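Local coordinates for adenylate cyclase-like protein (Chlamydia trachomatis, PDB 3GQS) that is of unknown function as a whole but contributes here an FHA domain, a fold whose relatives commonly recognise phosphothreonine in partner proteins, at residues T26-S31 with V35-L40; D42-R47 with S67-I72. All coordinates share one frame; numbering follows the deposited sequence.

Contact 1 (T26-S31 with V35-L40); sequences TYIVGS and VADIVL
I28 O is gripped by two consecutive amides, D37 N at 2.9 Å from I28 O and I38 N at 3.0 Å from the same oxygen. The two bonds differ in quality: the bond from I38 N is straight (173° at the hydrogen) and arrives nearly along the C=O axis, whereas that from D37 N is bent (136°) and tilted out of the carbonyl plane. The carboxylate of D37 closes a second link to the same residue, OD2 accepting from I28 N at 2.9 Å. With CG beside D37's own backbone N (chi1 -52°), the carboxylate is placed within reach of I28 N; OD2 is met on its anti side, somewhat out of the carboxylate plane. Both peptide polar groups of I28 are thus occupied by D37 or its neighbour I38.

Further on, I38 O takes G30 N at 3.1 Å, and G30 O takes L40 N at 2.8 Å. I38 therefore bonds to the residues flanking V29, the alternation that identifies a parallel pair. Three CA-H...O contacts, one from V39 CA to G30 O at 3.2 Å, supplement these bonds.

Side chains add apolar packing. I38 CB lies 4.1 Å from V29 CG2, and these two residues share one face of the sheet, where I38 also meets F19, L21 and L7. G30 brings its bare backbone beside A36, whose CB comes within 3.3 Å of G30 N. Strand 26-30 pairs on its other edge with strand 50-54, leaving 38-39 outermost: a short parallel edge strand on the mixed sheet of the FHA beta sandwich.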
loop_
_atom_site.group_PDB
_atom_site.type_symbol
_atom_site.label_atom_id
_atom_site.label_comp_id
_atom_site.label_asym_id
_atom_site.label_seq_id
_atom_site.Cartn_x
_atom_site.Cartn_y
_atom_site.Cartn_z
ATOM N N THR A 26 7.506 -4.667 -7.055
ATOM C CA THR A 26 6.139 -4.157 -7.108
ATOM C C THR A 26 5.254 -5.096 -6.294
ATOM O O THR A 26 5.369 -6.299 -6.422
ATOM C CB THR A 26 5.625 -4.179 -8.545
ATOM O OG1 THR A 26 6.515 -3.404 -9.391
ATOM C CG2 THR A 26 4.183 -3.668 -8.653
ATOM N N TYR A 27 4.343 -4.536 -5.492
ATOM C CA TYR A 27 3.484 -5.349 -4.631
ATOM C C TYR A 27 2.031 -4.896 -4.761
ATOM O O TYR A 27 1.716 -3.754 -4.694
ATOM C CB TYR A 27 3.904 -5.216 -3.154
ATOM C CG TYR A 27 5.292 -5.740 -2.836
ATOM C CD1 TYR A 27 5.480 -6.949 -2.205
ATOM C CD2 TYR A 27 6.401 -4.970 -3.101
ATOM C CE1 TYR A 27 6.749 -7.393 -1.898
ATOM C CE2 TYR A 27 7.668 -5.432 -2.820
ATOM C CZ TYR A 27 7.842 -6.632 -2.246
ATOM O OH TYR A 27 9.149 -7.053 -1.977
ATOM N N ILE A 28 1.153 -5.825 -4.937
ATOM C CA ILE A 28 -0.255 -5.513 -5.075
ATOM C C ILE A 28 -0.916 -5.732 -3.723
ATOM O O ILE A 28 -0.723 -6.751 -3.122
ATOM C CB ILE A 28 -0.886 -6.431 -6.097
ATOM C CG1 ILE A 28 -0.223 -6.177 -7.495
ATOM C CG2 ILE A 28 -2.381 -6.238 -6.161
ATOM C CD1 ILE A 28 -0.626 -7.237 -8.580
ATOM N N VAL A 29 -1.674 -4.758 -3.279
ATOM C CA VAL A 29 -2.384 -4.859 -1.991
ATOM C C VAL A 29 -3.880 -5.080 -2.334
ATOM O O VAL A 29 -4.444 -4.334 -3.063
ATOM C CB VAL A 29 -2.183 -3.599 -1.106
ATOM C CG1 VAL A 29 -2.992 -3.716 0.311
ATOM C CG2 VAL A 29 -0.702 -3.340 -0.875
ATOM N N GLY A 30 -4.474 -6.132 -1.832
ATOM C CA GLY A 30 -5.892 -6.352 -2.064
ATOM C C GLY A 30 -6.468 -7.392 -1.131
ATOM O O GLY A 30 -5.771 -7.883 -0.257
ATOM N N SER A 31 -7.734 -7.736 -1.362
ATOM C CA SER A 31 -8.458 -8.721 -0.553
ATOM C C SER A 31 -8.463 -10.139 -1.126
ATOM O O SER A 31 -8.772 -11.074 -0.383
ATOM C CB SER A 31 -9.911 -8.265 -0.333
ATOM O OG SER A 31 -10.588 -7.935 -1.553
ATOM N N VAL A 35 -4.736 -12.758 -6.504
ATOM C CA VAL A 35 -4.249 -11.614 -7.296
ATOM C C VAL A 35 -3.371 -10.618 -6.508
ATOM O O VAL A 35 -2.600 -9.861 -7.114
ATOM C CB VAL A 35 -5.410 -10.840 -8.011
ATOM C CG1 VAL A 35 -5.992 -11.677 -9.173
ATOM C CG2 VAL A 35 -6.569 -10.446 -7.038
ATOM N N ALA A 36 -3.483 -10.619 -5.168
ATOM C CA ALA A 36 -2.749 -9.702 -4.326
ATOM C C ALA A 36 -1.533 -10.379 -3.713
ATOM O O ALA A 36 -1.542 -11.574 -3.450
ATOM C CB ALA A 36 -3.672 -9.059 -3.204
ATOM N N ASP A 37 -0.482 -9.579 -3.506
ATOM C CA ASP A 37 0.722 -10.009 -2.736
ATOM C C ASP A 37 0.624 -9.723 -1.208
ATOM O O ASP A 37 1.149 -10.480 -0.409
ATOM C CB ASP A 37 1.949 -9.305 -3.282
ATOM C CG ASP A 37 2.066 -9.466 -4.808
ATOM O OD1 ASP A 37 2.013 -10.575 -5.296
ATOM O OD2 ASP A 37 2.124 -8.476 -5.488
ATOM N N ILE A 38 -0.030 -8.623 -0.851
ATOM C CA ILE A 38 -0.328 -8.292 0.588
ATOM C C ILE A 38 -1.861 -8.402 0.692
ATOM O O ILE A 38 -2.610 -7.604 0.124
ATOM C CB ILE A 38 0.219 -6.904 1.004
ATOM C CG1 ILE A 38 1.769 -6.874 0.807
ATOM C CG2 ILE A 38 -0.209 -6.586 2.463
ATOM C CD1 ILE A 38 2.433 -5.489 0.794
ATOM N N VAL A 39 -2.316 -9.482 1.305
ATOM C CA VAL A 39 -3.734 -9.779 1.299
ATOM C C VAL A 39 -4.354 -9.291 2.621
ATOM O O VAL A 39 -4.000 -9.759 3.714
ATOM C CB VAL A 39 -4.010 -11.260 1.048
ATOM C CG1 VAL A 39 -5.564 -11.514 0.836
ATOM C CG2 VAL A 39 -3.187 -11.741 -0.114
ATOM N N LEU A 40 -5.303 -8.376 2.485
ATOM C CA LEU A 40 -6.075 -7.818 3.625
ATOM C C LEU A 40 -7.553 -8.226 3.513
ATOM O O LEU A 40 -8.224 -7.937 2.517
ATOM C CB LEU A 40 -5.986 -6.289 3.645
ATOM C CG LEU A 40 -4.595 -5.665 3.419
ATOM C CD1 LEU A 40 -4.685 -4.193 2.948
ATOM C CD2 LEU A 40 -3.775 -5.834 4.709
#

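Contact 2 (D42-R47 with S67-I72); sequences DMSISR and SKNGVI. With PO4 (phosphate ion), chain C.
S46 OG with K68 N, and S44 O with N69 ND2, join two loops at the end of the FHA sandwich where relatives bind phosphothreonine; S46 with H49 and N69 with G70 fit the family's S-x-x-H and N-G motifs.

Across the loops, K68 N gives S46 OG a nearly straight hydrogen bond (2.9 Å, 172°), while N69 ND2 reaches S44 O at 2.6 Å by a bent one (139° at the hydrogen), the oxygen close to the plane of the N69 amide.

With OG beside the backbone N (chi1 -74°), the S46 hydroxyl faces both K68 N and a phosphate ion, donating to phosphate O2 2.6 Å away; the two bonds probably fix its rotation. R47 reaches along the ion, its chain extended from CG to NE; its backbone N and its NH1 both bond to phosphate O4, at 3.0 Å and 2.9 Å, and phosphorus lies in plane at the guanidinium edge. The ion, probably from the crystallisation liquor, is consistent with a phosphate-recognition pocket.

Within the loops, a type I turn runs from D42 to I45, and S67 OG, bound to D64, also takes a weak bond from G70 N. S44 OG donates to D42 OD2 at 2.6 Å, from above the carboxylate plane.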
loop_
_atom_site.group_PDB
_atom_site.type_symbol
_atom_site.label_atom_id
_atom_site.label_comp_id
_atom_site.label_asym_id
_atom_site.label_seq_id
_atom_site.Cartn_x
_atom_site.Cartn_y
_atom_site.Cartn_z
ATOM N N ASP A 42 -10.425 -7.296 4.651
ATOM C CA ASP A 42 -11.501 -6.314 4.816
ATOM C C ASP A 42 -12.361 -6.148 3.554
ATOM O O ASP A 42 -11.871 -5.850 2.470
ATOM C CB ASP A 42 -10.865 -4.995 5.256
ATOM C CG ASP A 42 -11.843 -3.839 5.339
ATOM O OD1 ASP A 42 -13.078 -4.046 5.509
ATOM O OD2 ASP A 42 -11.335 -2.695 5.227
ATOM N N MET A 43 -13.659 -6.331 3.742
ATOM C CA MET A 43 -14.690 -6.205 2.697
ATOM C C MET A 43 -14.601 -4.939 1.829
ATOM O O MET A 43 -15.070 -4.940 0.702
ATOM C CB MET A 43 -16.087 -6.249 3.344
ATOM C CG MET A 43 -16.567 -7.634 3.794
ATOM S SD MET A 43 -17.203 -8.728 2.476
ATOM C CE MET A 43 -15.681 -9.619 2.017
ATOM N N SER A 44 -14.020 -3.866 2.361
ATOM C CA SER A 44 -13.969 -2.550 1.681
ATOM C C SER A 44 -12.693 -2.377 0.828
ATOM O O SER A 44 -12.419 -1.299 0.280
ATOM C CB SER A 44 -14.067 -1.421 2.711
ATOM O OG SER A 44 -12.893 -1.419 3.516
ATOM N N ILE A 45 -11.910 -3.453 0.781
ATOM C CA ILE A 45 -10.699 -3.543 -0.049
ATOM C C ILE A 45 -10.983 -4.373 -1.355
ATOM O O ILE A 45 -11.401 -5.542 -1.355
ATOM C CB ILE A 45 -9.491 -4.084 0.780
ATOM C CG1 ILE A 45 -9.203 -3.132 1.972
ATOM C CG2 ILE A 45 -8.197 -4.159 -0.045
ATOM C CD1 ILE A 45 -8.163 -3.666 3.007
ATOM N N SER A 46 -10.733 -3.736 -2.478
ATOM C CA SER A 46 -10.843 -4.389 -3.775
ATOM C C SER A 46 -9.959 -5.651 -3.865
ATOM O O SER A 46 -8.967 -5.794 -3.142
ATOM C CB SER A 46 -10.547 -3.386 -4.878
ATOM O OG SER A 46 -11.659 -2.515 -4.993
ATOM N N ARG A 47 -10.365 -6.575 -4.720
ATOM C CA ARG A 47 -9.645 -7.835 -4.908
ATOM C C ARG A 47 -8.157 -7.523 -5.158
ATOM O O ARG A 47 -7.258 -8.094 -4.557
ATOM C CB ARG A 47 -10.220 -8.609 -6.064
ATOM C CG ARG A 47 -11.586 -9.176 -5.789
ATOM C CD ARG A 47 -12.289 -9.708 -7.037
ATOM N NE ARG A 47 -13.661 -10.115 -6.746
ATOM C CZ ARG A 47 -14.727 -9.303 -6.680
ATOM N NH1 ARG A 47 -14.642 -8.006 -6.905
ATOM N NH2 ARG A 47 -15.921 -9.808 -6.457
ATOM N N SER A 67 -9.681 0.612 -7.951
ATOM C CA SER A 67 -10.330 0.220 -6.712
ATOM C C SER A 67 -11.725 0.849 -6.589
ATOM O O SER A 67 -12.016 1.931 -7.124
ATOM C CB SER A 67 -9.505 0.590 -5.501
ATOM O OG SER A 67 -9.537 1.996 -5.319
ATOM N N LYS A 68 -12.582 0.144 -5.863
ATOM C CA LYS A 68 -13.963 0.614 -5.594
ATOM C C LYS A 68 -13.973 1.949 -4.805
ATOM O O LYS A 68 -14.628 2.904 -5.198
ATOM C CB LYS A 68 -14.732 -0.481 -4.838
ATOM C CG LYS A 68 -16.230 -0.482 -5.045
ATOM C CD LYS A 68 -16.962 -0.840 -3.737
ATOM C CE LYS A 68 -18.443 -0.974 -3.965
ATOM N NZ LYS A 68 -18.751 -2.149 -4.844
ATOM N N ASN A 69 -13.167 2.001 -3.748
ATOM C CA ASN A 69 -13.135 3.076 -2.730
ATOM C C ASN A 69 -11.961 4.071 -2.847
ATOM O O ASN A 69 -11.865 5.037 -2.080
ATOM C CB ASN A 69 -13.040 2.422 -1.337
ATOM C CG ASN A 69 -14.333 1.692 -0.944
ATOM O OD1 ASN A 69 -15.435 2.131 -1.274
ATOM N ND2 ASN A 69 -14.197 0.572 -0.252
ATOM N N GLY A 70 -11.035 3.788 -3.747
ATOM C CA GLY A 70 -9.945 4.720 -4.022
ATOM C C GLY A 70 -8.771 4.492 -3.104
ATOM O O GLY A 70 -8.793 3.644 -2.220
ATOM N N VAL A 71 -7.725 5.259 -3.337
ATOM C CA VAL A 71 -6.504 5.197 -2.536
ATOM C C VAL A 71 -6.271 6.593 -1.982
ATOM O O VAL A 71 -6.124 7.546 -2.750
ATOM C CB VAL A 71 -5.300 4.731 -3.362
ATOM C CG1 VAL A 71 -4.016 4.910 -2.544
ATOM C CG2 VAL A 71 -5.469 3.276 -3.796
ATOM N N ILE A 72 -6.312 6.704 -0.656
ATOM C CA ILE A 72 -6.214 7.992 0.054
ATOM C C ILE A 72 -4.867 8.064 0.730
ATOM O O ILE A 72 -4.517 7.177 1.512
ATOM C CB ILE A 72 -7.278 8.169 1.180
ATOM C CG1 ILE A 72 -8.690 8.214 0.603
ATOM C CG2 ILE A 72 -7.021 9.467 1.999
ATOM C CD1 ILE A 72 -9.655 9.006 1.469
HETATM P P PO4 C . -13.275 -4.822 -6.996
HETATM O O1 PO4 C . -12.587 -3.767 -7.807
HETATM O O2 PO4 C . -13.637 -4.076 -5.682
HETATM O O3 PO4 C . -14.514 -5.346 -7.700
HETATM O O4 PO4 C . -12.531 -6.081 -6.671
#

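How the contacts relate
From the N terminus, contact 1 comes first: segment 26-31 leads through three residues into 35-40, closing a tight local loop. Contact 2 opens only afterwards. From 42-47 the chain runs through strands 50-54 and 60-64 before 67-72 returns, closing a longer loop around that antiparallel pair. The two are in series, neither nested nor crossed. They meet at S31, whose OG lies 2.5 Å from I45 O, a probable hydrogen bond, and where L40 packs on I45. Contact 1 pairs edge strand 38-39 with 26-30, and through S31 and L40 this pair abuts loop 42-47; contact 2 ties that loop to 67-72, whose last residue begins strand 72-73 of the other sheet.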